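Local coordinates for protein catechol 2,3-dioxygenase (Pseudomonas sp. KL28, PDB 3HPY) that probably catalyses the iron(II)-dependent extradiol cleavage of catechol by dioxygen, opening the aromatic ring to 2-hydroxy-6-oxohexa-2,4-dienoate, and works as a homotetramer, at residues Met3-Arg8 against Gly70-Leu74; Gly41-Phe45 against Tyr56-Glu60; Glu103-Val108 against Glu119-Thr125; Glu111-Gly115 against Glu164-Phe169; Ile147-Asp153 against Phe219-Ser223. All coordinates share one frame; numbering follows the deposited sequence.

Interaction 1 of 5, residues Met3-Arg8 against Gly70-Leu74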
# COMPACT_ATOMS: atom_id res chain seq x y z
N MET C 3 -26.18 14.56 7.46
CA MET C 3 -26.55 13.19 7.79
C MET C 3 -27.71 13.32 8.79
O MET C 3 -27.53 13.88 9.88
CB MET C 3 -25.37 12.47 8.43
CG MET C 3 -24.39 11.84 7.45
SD MET C 3 -25.19 10.57 6.45
CE MET C 3 -25.46 9.27 7.67
N THR C 4 -28.89 12.84 8.40
CA THR C 4 -30.08 12.88 9.27
C THR C 4 -30.70 11.49 9.33
O THR C 4 -30.25 10.57 8.64
CB THR C 4 -31.17 13.86 8.73
OG1 THR C 4 -31.55 13.47 7.42
CG2 THR C 4 -30.65 15.29 8.70
N GLY C 5 -31.75 11.34 10.14
CA GLY C 5 -32.41 10.04 10.26
C GLY C 5 -31.51 8.92 10.75
O GLY C 5 -30.87 9.05 11.80
N VAL C 6 -31.48 7.81 10.02
CA VAL C 6 -30.63 6.68 10.39
C VAL C 6 -29.21 7.02 9.95
O VAL C 6 -28.94 7.19 8.76
CB VAL C 6 -31.09 5.39 9.69
CG1 VAL C 6 -30.22 4.23 10.13
CG2 VAL C 6 -32.55 5.13 10.00
N LEU C 7 -28.30 7.13 10.92
CA LEU C 7 -26.93 7.52 10.62
C LEU C 7 -25.98 6.41 10.23
O LEU C 7 -25.32 6.48 9.20
CB LEU C 7 -26.34 8.26 11.83
CG LEU C 7 -27.05 9.52 12.33
CD1 LEU C 7 -26.29 10.10 13.51
CD2 LEU C 7 -27.14 10.54 11.20
N ARG C 8 -25.92 5.37 11.06
CA ARG C 8 -24.97 4.29 10.83
C ARG C 8 -25.31 3.03 11.62
O ARG C 8 -26.18 3.04 12.49
CB ARG C 8 -23.57 4.77 11.27
CG ARG C 8 -23.58 5.57 12.62
CD ARG C 8 -22.28 5.36 13.44
NE ARG C 8 -22.25 5.84 14.83
CZ ARG C 8 -22.55 7.08 15.24
NH1 ARG C 8 -22.94 8.01 14.38
NH2 ARG C 8 -22.40 7.41 16.52
N GLY C 70 -28.60 -3.22 15.41
CA GLY C 70 -29.13 -1.88 15.61
C GLY C 70 -28.48 -0.75 14.83
O GLY C 70 -27.33 -0.85 14.41
N PHE C 71 -29.24 0.32 14.65
CA PHE C 71 -28.78 1.51 13.93
C PHE C 71 -28.97 2.76 14.78
O PHE C 71 -30.06 2.99 15.31
CB PHE C 71 -29.60 1.69 12.65
CG PHE C 71 -29.31 0.69 11.58
CD1 PHE C 71 -28.27 0.90 10.69
CD2 PHE C 71 -30.13 -0.43 11.41
CE1 PHE C 71 -28.04 0.02 9.65
CE2 PHE C 71 -29.90 -1.32 10.36
CZ PHE C 71 -28.86 -1.09 9.48
N LYS C 72 -27.93 3.57 14.91
CA LYS C 72 -28.08 4.80 15.68
C LYS C 72 -28.74 5.83 14.77
O LYS C 72 -28.43 5.88 13.58
CB LYS C 72 -26.72 5.32 16.16
CG LYS C 72 -26.85 6.60 16.97
CD LYS C 72 -25.60 6.95 17.73
CE LYS C 72 -25.78 8.26 18.48
NZ LYS C 72 -24.64 8.52 19.39
N VAL C 73 -29.66 6.63 15.32
CA VAL C 73 -30.34 7.67 14.52
C VAL C 73 -29.87 9.04 15.01
O VAL C 73 -29.21 9.14 16.04
CB VAL C 73 -31.88 7.57 14.63
CG1 VAL C 73 -32.34 6.17 14.25
CG2 VAL C 73 -32.35 7.93 16.04
N LEU C 74 -30.23 10.10 14.30
CA LEU C 74 -29.78 11.44 14.68
C LEU C 74 -30.04 11.82 16.13
O LEU C 74 -29.10 12.16 16.87
CB LEU C 74 -30.39 12.49 13.75
CG LEU C 74 -29.76 13.89 13.78
CD1 LEU C 74 -28.26 13.83 13.46
CD2 LEU C 74 -30.46 14.77 12.77

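Interaction 2 of 5, residues Gly41-Phe45 against Tyr56-Glu60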
# COMPACT_ATOMS: atom_id res chain seq x y z
N GLY C 41 -24.35 -11.46 31.57
CA GLY C 41 -23.23 -12.23 31.05
C GLY C 41 -22.83 -11.80 29.65
O GLY C 41 -22.12 -12.53 28.95
N ARG C 42 -23.27 -10.62 29.24
CA ARG C 42 -22.92 -10.13 27.91
C ARG C 42 -21.71 -9.21 28.03
O ARG C 42 -21.62 -8.42 28.96
CB ARG C 42 -24.08 -9.36 27.31
CG ARG C 42 -25.40 -10.08 27.42
CD ARG C 42 -26.49 -9.07 27.66
NE ARG C 42 -27.24 -8.74 26.45
CZ ARG C 42 -28.10 -7.73 26.37
NH1 ARG C 42 -28.32 -6.96 27.43
NH2 ARG C 42 -28.77 -7.51 25.26
N VAL C 43 -20.78 -9.33 27.09
CA VAL C 43 -19.59 -8.48 27.10
C VAL C 43 -19.61 -7.58 25.86
O VAL C 43 -19.82 -8.06 24.74
CB VAL C 43 -18.30 -9.33 27.15
CG1 VAL C 43 -18.30 -10.34 26.04
CG2 VAL C 43 -17.08 -8.44 27.06
N TYR C 44 -19.41 -6.29 26.09
CA TYR C 44 -19.45 -5.30 25.02
C TYR C 44 -18.07 -4.93 24.46
O TYR C 44 -17.09 -4.81 25.20
CB TYR C 44 -20.15 -4.02 25.50
CG TYR C 44 -21.54 -4.22 26.10
CD1 TYR C 44 -21.72 -4.93 27.29
CD2 TYR C 44 -22.67 -3.67 25.49
CE1 TYR C 44 -22.98 -5.07 27.87
CE2 TYR C 44 -23.94 -3.81 26.06
CZ TYR C 44 -24.09 -4.51 27.24
OH TYR C 44 -25.34 -4.65 27.81
N PHE C 45 -18.04 -4.72 23.15
CA PHE C 45 -16.82 -4.35 22.43
C PHE C 45 -17.10 -3.19 21.49
O PHE C 45 -18.26 -2.90 21.18
CB PHE C 45 -16.32 -5.51 21.57
CG PHE C 45 -15.88 -6.72 22.34
CD1 PHE C 45 -16.76 -7.77 22.57
CD2 PHE C 45 -14.56 -6.84 22.77
CE1 PHE C 45 -16.33 -8.93 23.20
CE2 PHE C 45 -14.12 -7.99 23.40
CZ PHE C 45 -15.01 -9.04 23.62
N TYR C 56 -20.31 -4.07 19.13
CA TYR C 56 -20.34 -5.53 19.04
C TYR C 56 -20.46 -6.12 20.44
O TYR C 56 -19.65 -5.82 21.33
CB TYR C 56 -19.07 -6.06 18.37
CG TYR C 56 -19.24 -7.41 17.72
CD1 TYR C 56 -19.83 -7.52 16.45
CD2 TYR C 56 -18.81 -8.58 18.35
CE1 TYR C 56 -19.96 -8.76 15.83
CE2 TYR C 56 -18.94 -9.83 17.73
CZ TYR C 56 -19.51 -9.91 16.47
OH TYR C 56 -19.61 -11.13 15.83
N ILE C 57 -21.47 -6.97 20.63
CA ILE C 57 -21.69 -7.60 21.92
C ILE C 57 -21.95 -9.10 21.77
O ILE C 57 -22.79 -9.51 20.97
CB ILE C 57 -22.90 -6.97 22.67
CG1 ILE C 57 -22.85 -5.44 22.60
CG2 ILE C 57 -22.84 -7.35 24.13
CD1 ILE C 57 -23.66 -4.84 21.47
N ILE C 58 -21.23 -9.91 22.54
CA ILE C 58 -21.41 -11.34 22.45
C ILE C 58 -22.09 -11.90 23.69
O ILE C 58 -21.98 -11.35 24.79
CB ILE C 58 -20.06 -12.07 22.24
CG1 ILE C 58 -19.00 -11.51 23.19
CG2 ILE C 58 -19.62 -11.91 20.79
CD1 ILE C 58 -17.75 -12.32 23.26
N ARG C 59 -22.81 -13.00 23.48
CA ARG C 59 -23.56 -13.67 24.54
C ARG C 59 -23.48 -15.19 24.34
O ARG C 59 -23.85 -15.70 23.28
CB ARG C 59 -25.02 -13.21 24.49
CG ARG C 59 -25.94 -13.94 25.45
CD ARG C 59 -27.36 -13.36 25.37
NE ARG C 59 -28.02 -13.63 24.09
CZ ARG C 59 -28.70 -14.74 23.82
NH1 ARG C 59 -28.81 -15.69 24.74
NH2 ARG C 59 -29.28 -14.90 22.64
N GLU C 60 -23.02 -15.90 25.37
CA GLU C 60 -22.90 -17.35 25.29
C GLU C 60 -24.28 -17.98 25.17
O GLU C 60 -25.01 -18.08 26.15
CB GLU C 60 -22.20 -17.92 26.53
CG GLU C 60 -21.95 -19.42 26.45
CD GLU C 60 -21.23 -19.99 27.66
OE1 GLU C 60 -20.10 -19.56 27.95
OE2 GLU C 60 -21.81 -20.87 28.33

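Interaction 3 of 5, residues Glu103-Val108 against Glu119-Thr125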
# COMPACT_ATOMS: atom_id res chain seq x y z
N GLU C 103 -24.77 1.32 29.17
CA GLU C 103 -24.54 2.65 28.63
C GLU C 103 -25.41 3.01 27.43
O GLU C 103 -25.11 3.96 26.70
CB GLU C 103 -23.07 2.81 28.27
CG GLU C 103 -22.15 2.47 29.43
CD GLU C 103 -22.43 3.31 30.66
OE1 GLU C 103 -22.23 4.54 30.63
OE2 GLU C 103 -22.87 2.73 31.68
N THR C 104 -26.50 2.26 27.24
CA THR C 104 -27.40 2.48 26.12
C THR C 104 -28.78 3.02 26.50
O THR C 104 -29.34 2.69 27.56
CB THR C 104 -27.61 1.19 25.33
OG1 THR C 104 -26.33 0.57 25.13
CG2 THR C 104 -28.26 1.49 23.98
N GLY C 105 -29.34 3.83 25.60
CA GLY C 105 -30.65 4.41 25.81
C GLY C 105 -31.70 3.46 25.29
O GLY C 105 -31.39 2.39 24.76
N GLU C 106 -32.96 3.85 25.43
CA GLU C 106 -34.03 2.99 24.96
C GLU C 106 -33.93 2.91 23.45
O GLU C 106 -33.48 3.85 22.79
CB GLU C 106 -35.36 3.57 25.38
CG GLU C 106 -35.58 4.92 24.80
CD GLU C 106 -36.95 5.46 25.11
OE1 GLU C 106 -37.27 6.54 24.58
OE2 GLU C 106 -37.70 4.82 25.88
N ARG C 107 -34.36 1.77 22.91
CA ARG C 107 -34.31 1.53 21.47
C ARG C 107 -35.61 0.93 20.95
O ARG C 107 -36.33 0.25 21.68
CB ARG C 107 -33.17 0.57 21.15
CG ARG C 107 -32.23 0.30 22.33
CD ARG C 107 -31.90 -1.17 22.43
NE ARG C 107 -31.60 -1.56 23.81
CZ ARG C 107 -31.36 -2.81 24.21
NH1 ARG C 107 -31.39 -3.81 23.33
NH2 ARG C 107 -31.11 -3.05 25.49
N VAL C 108 -35.90 1.19 19.68
CA VAL C 108 -37.11 0.68 19.05
C VAL C 108 -36.71 -0.57 18.27
O VAL C 108 -35.83 -0.51 17.41
CB VAL C 108 -37.68 1.71 18.06
CG1 VAL C 108 -39.04 1.27 17.57
CG2 VAL C 108 -37.78 3.07 18.74
N GLU C 119 -32.91 -2.91 15.34
CA GLU C 119 -33.04 -1.97 16.44
C GLU C 119 -32.66 -0.56 16.00
O GLU C 119 -31.81 -0.38 15.14
CB GLU C 119 -32.14 -2.39 17.61
CG GLU C 119 -32.82 -3.29 18.63
CD GLU C 119 -31.94 -3.55 19.84
OE1 GLU C 119 -31.08 -2.69 20.14
OE2 GLU C 119 -32.11 -4.60 20.49
N LEU C 120 -33.31 0.43 16.61
CA LEU C 120 -33.05 1.84 16.32
C LEU C 120 -32.93 2.55 17.67
O LEU C 120 -33.81 2.42 18.52
CB LEU C 120 -34.20 2.44 15.51
CG LEU C 120 -34.08 2.60 13.99
CD1 LEU C 120 -33.46 1.37 13.35
CD2 LEU C 120 -35.45 2.85 13.43
N TYR C 121 -31.83 3.27 17.88
CA TYR C 121 -31.64 4.00 19.12
C TYR C 121 -30.97 5.32 18.84
O TYR C 121 -30.31 5.48 17.81
CB TYR C 121 -30.76 3.20 20.09
CG TYR C 121 -29.33 3.02 19.62
CD1 TYR C 121 -29.00 2.03 18.69
CD2 TYR C 121 -28.30 3.82 20.12
CE1 TYR C 121 -27.68 1.84 18.27
CE2 TYR C 121 -26.98 3.64 19.71
CZ TYR C 121 -26.67 2.65 18.79
OH TYR C 121 -25.36 2.44 18.44
N ALA C 122 -31.14 6.27 19.75
CA ALA C 122 -30.54 7.59 19.59
C ALA C 122 -29.51 7.86 20.67
O ALA C 122 -28.74 8.82 20.57
CB ALA C 122 -31.62 8.66 19.62
N GLU C 123 -29.48 7.03 21.69
CA GLU C 123 -28.55 7.26 22.78
C GLU C 123 -27.61 6.11 23.10
O GLU C 123 -27.98 4.93 23.08
CB GLU C 123 -29.32 7.67 24.04
CG GLU C 123 -30.06 9.00 23.92
CD GLU C 123 -30.85 9.34 25.17
OE1 GLU C 123 -30.25 9.41 26.26
OE2 GLU C 123 -32.08 9.55 25.06
N LYS C 124 -26.37 6.48 23.40
CA LYS C 124 -25.32 5.55 23.75
C LYS C 124 -24.11 6.38 24.15
O LYS C 124 -23.61 7.20 23.38
CB LYS C 124 -24.97 4.64 22.57
CG LYS C 124 -23.83 3.67 22.87
CD LYS C 124 -23.64 2.65 21.75
CE LYS C 124 -24.68 1.54 21.80
NZ LYS C 124 -24.37 0.46 20.81
N THR C 125 -23.66 6.17 25.38
CA THR C 125 -22.53 6.91 25.93
C THR C 125 -21.31 6.99 25.01
O THR C 125 -20.90 5.99 24.42
CB THR C 125 -22.10 6.30 27.28
OG1 THR C 125 -23.22 6.28 28.17
CG2 THR C 125 -20.98 7.12 27.90

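Interaction 4 of 5, residues Glu111-Gly115 against Glu164-Phe169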
# COMPACT_ATOMS: atom_id res chain seq x y z
N GLU C 111 -39.38 -6.59 13.79
CA GLU C 111 -38.95 -7.75 13.02
C GLU C 111 -39.25 -7.54 11.55
O GLU C 111 -40.32 -7.04 11.18
CB GLU C 111 -39.66 -9.02 13.52
CG GLU C 111 -39.07 -10.33 12.97
CD GLU C 111 -39.89 -11.56 13.34
OE1 GLU C 111 -40.21 -11.75 14.53
OE2 GLU C 111 -40.21 -12.35 12.42
N LEU C 112 -38.29 -7.90 10.70
CA LEU C 112 -38.45 -7.76 9.26
C LEU C 112 -39.04 -9.04 8.68
O LEU C 112 -39.06 -10.08 9.34
CB LEU C 112 -37.10 -7.48 8.59
CG LEU C 112 -36.45 -6.09 8.68
CD1 LEU C 112 -35.07 -6.16 8.04
CD2 LEU C 112 -37.31 -5.05 7.97
N PRO C 113 -39.53 -8.97 7.43
CA PRO C 113 -40.12 -10.12 6.74
C PRO C 113 -39.10 -11.25 6.62
O PRO C 113 -39.47 -12.43 6.54
CB PRO C 113 -40.49 -9.55 5.38
CG PRO C 113 -40.81 -8.13 5.69
CD PRO C 113 -39.70 -7.74 6.64
N SER C 114 -37.83 -10.87 6.61
CA SER C 114 -36.73 -11.82 6.49
C SER C 114 -36.46 -12.53 7.81
O SER C 114 -35.58 -13.40 7.89
CB SER C 114 -35.47 -11.09 6.03
OG SER C 114 -35.12 -10.04 6.92
N GLY C 115 -37.20 -12.15 8.85
CA GLY C 115 -37.03 -12.78 10.14
C GLY C 115 -36.03 -12.14 11.08
O GLY C 115 -36.01 -12.47 12.27
N GLU C 164 -39.74 -7.01 0.14
CA GLU C 164 -40.43 -6.34 1.24
C GLU C 164 -39.42 -5.66 2.16
O GLU C 164 -39.67 -4.53 2.61
CB GLU C 164 -41.28 -7.32 2.04
CG GLU C 164 -42.52 -7.85 1.30
CD GLU C 164 -43.41 -8.70 2.20
OE1 GLU C 164 -44.27 -9.43 1.68
OE2 GLU C 164 -43.25 -8.63 3.44
N VAL C 165 -38.30 -6.32 2.45
CA VAL C 165 -37.28 -5.73 3.32
C VAL C 165 -36.78 -4.43 2.69
O VAL C 165 -36.61 -3.42 3.37
CB VAL C 165 -36.07 -6.66 3.54
CG1 VAL C 165 -34.96 -5.91 4.29
CG2 VAL C 165 -36.48 -7.87 4.34
N GLN C 166 -36.54 -4.47 1.38
CA GLN C 166 -36.07 -3.30 0.67
C GLN C 166 -37.05 -2.13 0.86
O GLN C 166 -36.65 -1.03 1.24
CB GLN C 166 -35.88 -3.62 -0.81
CG GLN C 166 -35.63 -2.40 -1.69
CD GLN C 166 -35.11 -2.74 -3.07
OE1 GLN C 166 -35.43 -3.79 -3.63
NE2 GLN C 166 -34.31 -1.84 -3.64
N LYS C 167 -38.33 -2.39 0.61
CA LYS C 167 -39.37 -1.36 0.74
C LYS C 167 -39.31 -0.65 2.08
O LYS C 167 -39.35 0.58 2.14
CB LYS C 167 -40.77 -1.97 0.57
CG LYS C 167 -41.03 -2.59 -0.79
CD LYS C 167 -42.51 -3.00 -0.96
CE LYS C 167 -42.88 -4.32 -0.24
NZ LYS C 167 -42.98 -4.20 1.25
N ILE C 168 -39.21 -1.42 3.16
CA ILE C 168 -39.15 -0.82 4.49
C ILE C 168 -37.91 0.05 4.62
O ILE C 168 -37.98 1.16 5.16
CB ILE C 168 -39.12 -1.90 5.58
CG1 ILE C 168 -40.35 -2.79 5.45
CG2 ILE C 168 -39.08 -1.24 6.95
CD1 ILE C 168 -40.28 -4.03 6.31
N PHE C 169 -36.78 -0.46 4.15
CA PHE C 169 -35.55 0.31 4.23
C PHE C 169 -35.55 1.57 3.37
O PHE C 169 -35.16 2.64 3.86
CB PHE C 169 -34.33 -0.55 3.88
CG PHE C 169 -33.80 -1.32 5.04
CD1 PHE C 169 -34.35 -2.56 5.38
CD2 PHE C 169 -32.81 -0.78 5.85
CE1 PHE C 169 -33.91 -3.24 6.52
CE2 PHE C 169 -32.36 -1.45 6.99
CZ PHE C 169 -32.91 -2.68 7.33

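Interaction 5 of 5, residues Ile147-Asp153 against Phe219-Ser223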
# COMPACT_ATOMS: atom_id res chain seq x y z
N ILE C 147 -5.99 -7.40 14.69
CA ILE C 147 -6.39 -6.79 13.42
C ILE C 147 -6.78 -5.33 13.64
O ILE C 147 -6.42 -4.44 12.85
CB ILE C 147 -7.56 -7.59 12.81
CG1 ILE C 147 -7.13 -9.05 12.67
CG2 ILE C 147 -7.95 -7.01 11.45
CD1 ILE C 147 -8.22 -9.98 12.16
N ALA C 148 -7.53 -5.10 14.71
CA ALA C 148 -7.98 -3.77 15.13
C ALA C 148 -8.71 -2.94 14.07
O ALA C 148 -8.20 -1.93 13.62
CB ALA C 148 -6.78 -2.98 15.69
N PRO C 149 -9.92 -3.35 13.69
CA PRO C 149 -10.66 -2.59 12.68
C PRO C 149 -11.06 -1.20 13.16
O PRO C 149 -10.99 -0.92 14.36
CB PRO C 149 -11.84 -3.50 12.37
CG PRO C 149 -12.12 -4.13 13.71
CD PRO C 149 -10.73 -4.48 14.20
N ILE C 150 -11.50 -0.36 12.23
CA ILE C 150 -11.88 1.03 12.50
C ILE C 150 -13.36 1.29 12.83
O ILE C 150 -13.67 2.23 13.55
CB ILE C 150 -11.47 1.93 11.31
CG1 ILE C 150 -9.95 2.15 11.33
CG2 ILE C 150 -12.17 3.28 11.39
CD1 ILE C 150 -9.14 0.89 11.08
N GLN C 151 -14.26 0.48 12.29
CA GLN C 151 -15.69 0.64 12.58
C GLN C 151 -16.50 -0.58 12.16
O GLN C 151 -16.05 -1.39 11.35
CB GLN C 151 -16.27 1.87 11.86
CG GLN C 151 -16.18 1.85 10.34
CD GLN C 151 -16.97 2.97 9.66
OE1 GLN C 151 -17.02 4.10 10.15
NE2 GLN C 151 -17.56 2.66 8.51
N LEU C 152 -17.69 -0.71 12.74
CA LEU C 152 -18.61 -1.78 12.37
C LEU C 152 -19.17 -1.18 11.07
O LEU C 152 -19.93 -0.21 11.11
CB LEU C 152 -19.73 -1.93 13.42
CG LEU C 152 -20.94 -2.80 13.06
CD1 LEU C 152 -20.51 -4.26 13.02
CD2 LEU C 152 -22.07 -2.60 14.07
N ASP C 153 -18.77 -1.72 9.93
CA ASP C 153 -19.20 -1.18 8.64
C ASP C 153 -20.62 -1.55 8.23
O ASP C 153 -21.35 -0.71 7.71
CB ASP C 153 -18.25 -1.63 7.53
CG ASP C 153 -18.32 -0.74 6.32
OD1 ASP C 153 -17.79 0.40 6.42
OD2 ASP C 153 -18.90 -1.15 5.29
N PHE C 219 -16.25 -5.42 9.32
CA PHE C 219 -15.41 -4.41 9.96
C PHE C 219 -14.54 -3.69 8.93
O PHE C 219 -13.95 -4.32 8.04
CB PHE C 219 -14.55 -5.06 11.05
CG PHE C 219 -15.36 -5.69 12.15
CD1 PHE C 219 -15.93 -6.96 11.99
CD2 PHE C 219 -15.59 -5.00 13.34
CE1 PHE C 219 -16.71 -7.52 12.99
CE2 PHE C 219 -16.38 -5.55 14.35
CZ PHE C 219 -16.94 -6.82 14.18
N LEU C 220 -14.45 -2.37 9.07
CA LEU C 220 -13.68 -1.57 8.14
C LEU C 220 -12.19 -1.54 8.46
O LEU C 220 -11.80 -1.46 9.62
CB LEU C 220 -14.23 -0.13 8.12
CG LEU C 220 -13.62 0.85 7.11
CD1 LEU C 220 -13.85 0.35 5.70
CD2 LEU C 220 -14.25 2.23 7.29
N LEU C 221 -11.37 -1.63 7.41
CA LEU C 221 -9.91 -1.57 7.55
C LEU C 221 -9.43 -0.31 6.83
O LEU C 221 -10.14 0.25 6.00
CB LEU C 221 -9.25 -2.80 6.94
CG LEU C 221 -8.59 -3.77 7.93
CD1 LEU C 221 -9.57 -4.12 9.03
CD2 LEU C 221 -8.12 -5.04 7.21
N GLU C 222 -8.22 0.13 7.16
CA GLU C 222 -7.64 1.35 6.58
C GLU C 222 -7.09 1.24 5.17
O GLU C 222 -7.26 2.15 4.37
CB GLU C 222 -6.53 1.88 7.50
CG GLU C 222 -7.02 2.56 8.75
CD GLU C 222 -7.33 4.03 8.52
OE1 GLU C 222 -6.43 4.86 8.77
OE2 GLU C 222 -8.45 4.35 8.08
N SER C 223 -6.41 0.15 4.87
CA SER C 223 -5.80 0.01 3.54
C SER C 223 -5.66 -1.43 3.10
O SER C 223 -5.87 -2.35 3.88
CB SER C 223 -4.41 0.64 3.56
OG SER C 223 -3.54 -0.17 4.32

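Interaction 1 of 5, residues Met3-Arg8 against Gly70-Leu74
Arg8 and Lys72 run side by side in the same direction, and Lys72 CD lies over one face of the Arg8 guanidinium, 3.5 Å from NH2. The lysine is fully extended, its CG anti to the backbone N (chi1 -180°), whereas Arg8 bends at chi2 to come alongside. Asp52 of the same chain and Asp278 of the second subunit each form salt bridges with both cations, which would offset the 3.8 Å approach of Arg8 NH2 to Lys72 NZ. Tyr276 of that subunit adds a cation-pi contact to Arg8.

Val6 and Val73 point to the opposite face of the sheet. Val6 CG1, trans to the backbone N (chi1 -178°), reaches Phe71 CB at 3.6 Å. Leu7 CD2 meets Leu74 CD1 at 4.1 Å, and Leu74 CD2 turns to Thr4.

Leu7 N bonds to Lys72 O (2.9 Å) and Lys72 N to Arg8 O (3.0 Å). Leu7 and Arg8 both face Lys72, a classic beta bulge, and Leu74 N closes the pairing on Gly5 O at 2.8 Å.

Strand 65-73 continues the sheet through Phe71 and Val73 to strand 117-121, and helix 76-89 packs Leu82 against both Val6 and Val73.

Interaction 2 of 5, residues Gly41-Phe45 against Tyr56-Glu60
Tyr44 and Ile57 face each other as a non-hydrogen-bonded antiparallel pair, and the isoleucine branch is laid on the ring. Ile57 CG2 sits 3.9 Å from the ring centroid of Tyr44, only 12° off the normal, a CH-pi contact, while CG1 of the same residue touches Tyr44 CD2 at 3.4 Å. With Ile57 CG1 beside the backbone N (chi1 -45°) and CG2 anti to that N, both branches are turned to the tyrosine.

On the reverse face, Phe45 presents an edge: Ile58 CD1 approaches its CE1 to 3.7 Å, near the ring plane. The backbone holds these rows in register. Val43 and Ile58 exchange two bonds, Val43 N to Ile58 O at 3.3 Å and Ile58 N to Val43 O at 3.2 Å. Phe45 and Tyr56 form the next such pair; Phe45 N to Tyr56 O is short at 2.7 Å, and the return bond from Tyr56 N meets Phe45 O from above its carbonyl plane.

A second shell fixes the polar ends. Tyr44 OH bonds to Leu102 N and Asp38, Tyr56 OH to Tyr26, Arg42 to Gln13, and Arg59 forms a salt bridge with Asp67. Helix 19-29 packs on Val43, Phe45 and Ile58.

The strand axes run at 157° to each other, 4.7 Å apart at closest, an antiparallel beta hairpin within the mixed sheet of the N-terminal vicinal oxygen chelate domain.

Interaction 3 of 5, residues Glu103-Val108 against Glu119-Thr125
Arg107 reaches across to Glu119. Its CB lies 3.7 Å from Tyr121 CB and 3.3 Å from Leu120 O. CG remains beside Tyr121 CB, at 3.9 Å. A bend at chi2 (136°) then sends the chain over to the carboxylate, though the modelled approach of CD there is too close to carry weight. CZ comes to 4.2 Å of Glu119 OE2. At the tip, NH1 makes a salt bridge to Glu119 OE2 (3.0 Å), met on the syn side; the acceptor lies almost in the guanidinium plane, yet the two flat groups are twisted 46° apart. NH2 has a separate salt bridge with Glu100, and Glu119 OE2 a second one with Arg109.

The backbones pair at both ends. Val108 N bonds to Leu120 O (2.7 Å) and Leu120 N to Val108 O (2.8 Å); Gly105 N meets Glu123 O from well above its carbonyl plane. Thr125 N closes the far end on Glu103 O at 3.0 Å, with a straight N-H (168°).

Strand 107-111 lies between strand 117-121 and strand 93-96, whose Ile96 touches Arg107. Helix 76-89 packs on Val108 through Leu79, while strand 65-73 borders the other side of strand 117-121.

Interaction 4 of 5, residues Glu111-Gly115 against Glu164-Phe169
Leu112 projects from a type I beta turn, Leu112 to Gly115, into the side of helix 162-171, joining the hairpin loop of the N-terminal vicinal oxygen chelate domain to a helix of the following glyoxalase-type domain. No hydrogen bond crosses; the contact is van der Waals packing, mostly apolar.

The leucine meets three helix residues: two it crosses, one it slides past. It crosses Val165 at about a right angle, CD1 to Val165 CG1 at 3.8 Å. Against Ile168 it slides past in the opposite direction, CD2 to Ile168 CD1 at 3.6 Å. Phe169 is crossed nearly perpendicularly, and CD1 reaches the ring at its edge, near its plane. With CG beside the backbone N (chi1 -76°) and chi2 extended, CD1 goes to Val165 and Phe169 and CD2 to Ile168, with Phe169 CE1 near both.

Pro113 CD points at the end of Ile168, 3.8 Å from Ile168 CD1. Pro113 CB and CG lie against Glu164, with CG 3.4 Å from Glu164 OE2. Phe205 of strand 203-207 packs on Leu112, Val165 and Phe169, and Phe175 makes an edge-to-face contact with the Phe169 ring.

Ser114 OG, hydrogen-bonded to His116 ND1, also touches a methyl of the helix: Val165 CG2 lies 3.6 Å from Ser114 OG.

Interaction 5 of 5, residues Ile147-Asp153 against Phe219-Ser223
Pro149 and Phe219 form the tight half of this contact, lying side by side and pointing the same way. Pro149 CB is 3.4 Å from Phe219 CB, and Pro149 CG meets the Phe219 ring obliquely, 3.6 Å from CD2. Leu221 CD1 extends this buried patch more loosely, 4.1 Å from both Pro149 CB and Ile147 CG2. Helix 224-236 lies against Ile147 and Leu221.

Two nearly straight backbone bonds join the two segments: Ile150 N to Leu220 O at 2.8 Å (174°) and Leu220 N to Gln151 O at 3.0 Å (169°). Gln151 N is buried with no partner in the model. Leu152 and Phe219, an antiparallel non-hydrogen-bonded pair with CA atoms 4.8 Å apart, join strands 151-159 and 213-220 in the sheet of the C-terminal glyoxalase-type domain; His154, next after Asp153, is an iron ligand, as is His216 on the partner strand.

The more exposed side carries Gln151, Leu220 and Glu222. Gln151 and Leu220 run alongside, with Leu220 CD2 3.6 Å from Gln151 NE2. The glutamine CG takes the position between backbone N and carbonyl carbon (chi1 60°), and the extended chain brings NE2 to Asp153 OD1, which accepts its hydrogen bond on the anti side. Ile150 crosses Glu222 at about a right angle (Ile150 CD1 to Glu222 CG, 3.6 Å), and His274 of the second subunit packs on Ile150, Gln151 and Leu220.

In the fold
From the N terminus, interaction 1 closes the first long loop by pairing strand 6-7 with strand 65-73; the hairpin of interaction 2 falls within that loop. Interaction 3 follows in series as a second hairpin of the same sheet, and touches interaction 1 through the probable bonds Phe71 N to Glu119 O and Val73 N to Tyr121 O. Interaction 4 starts inside the hairpin of interaction 3, so the two cross along the chain, and it leads from the first domain to helix 162-171 of the second. Interaction 5 crosses interaction 4 and closes strand 151-159 on strand 213-220. Between the domains, Tyr56 packs on Phe219 and Phe71 on Phe169.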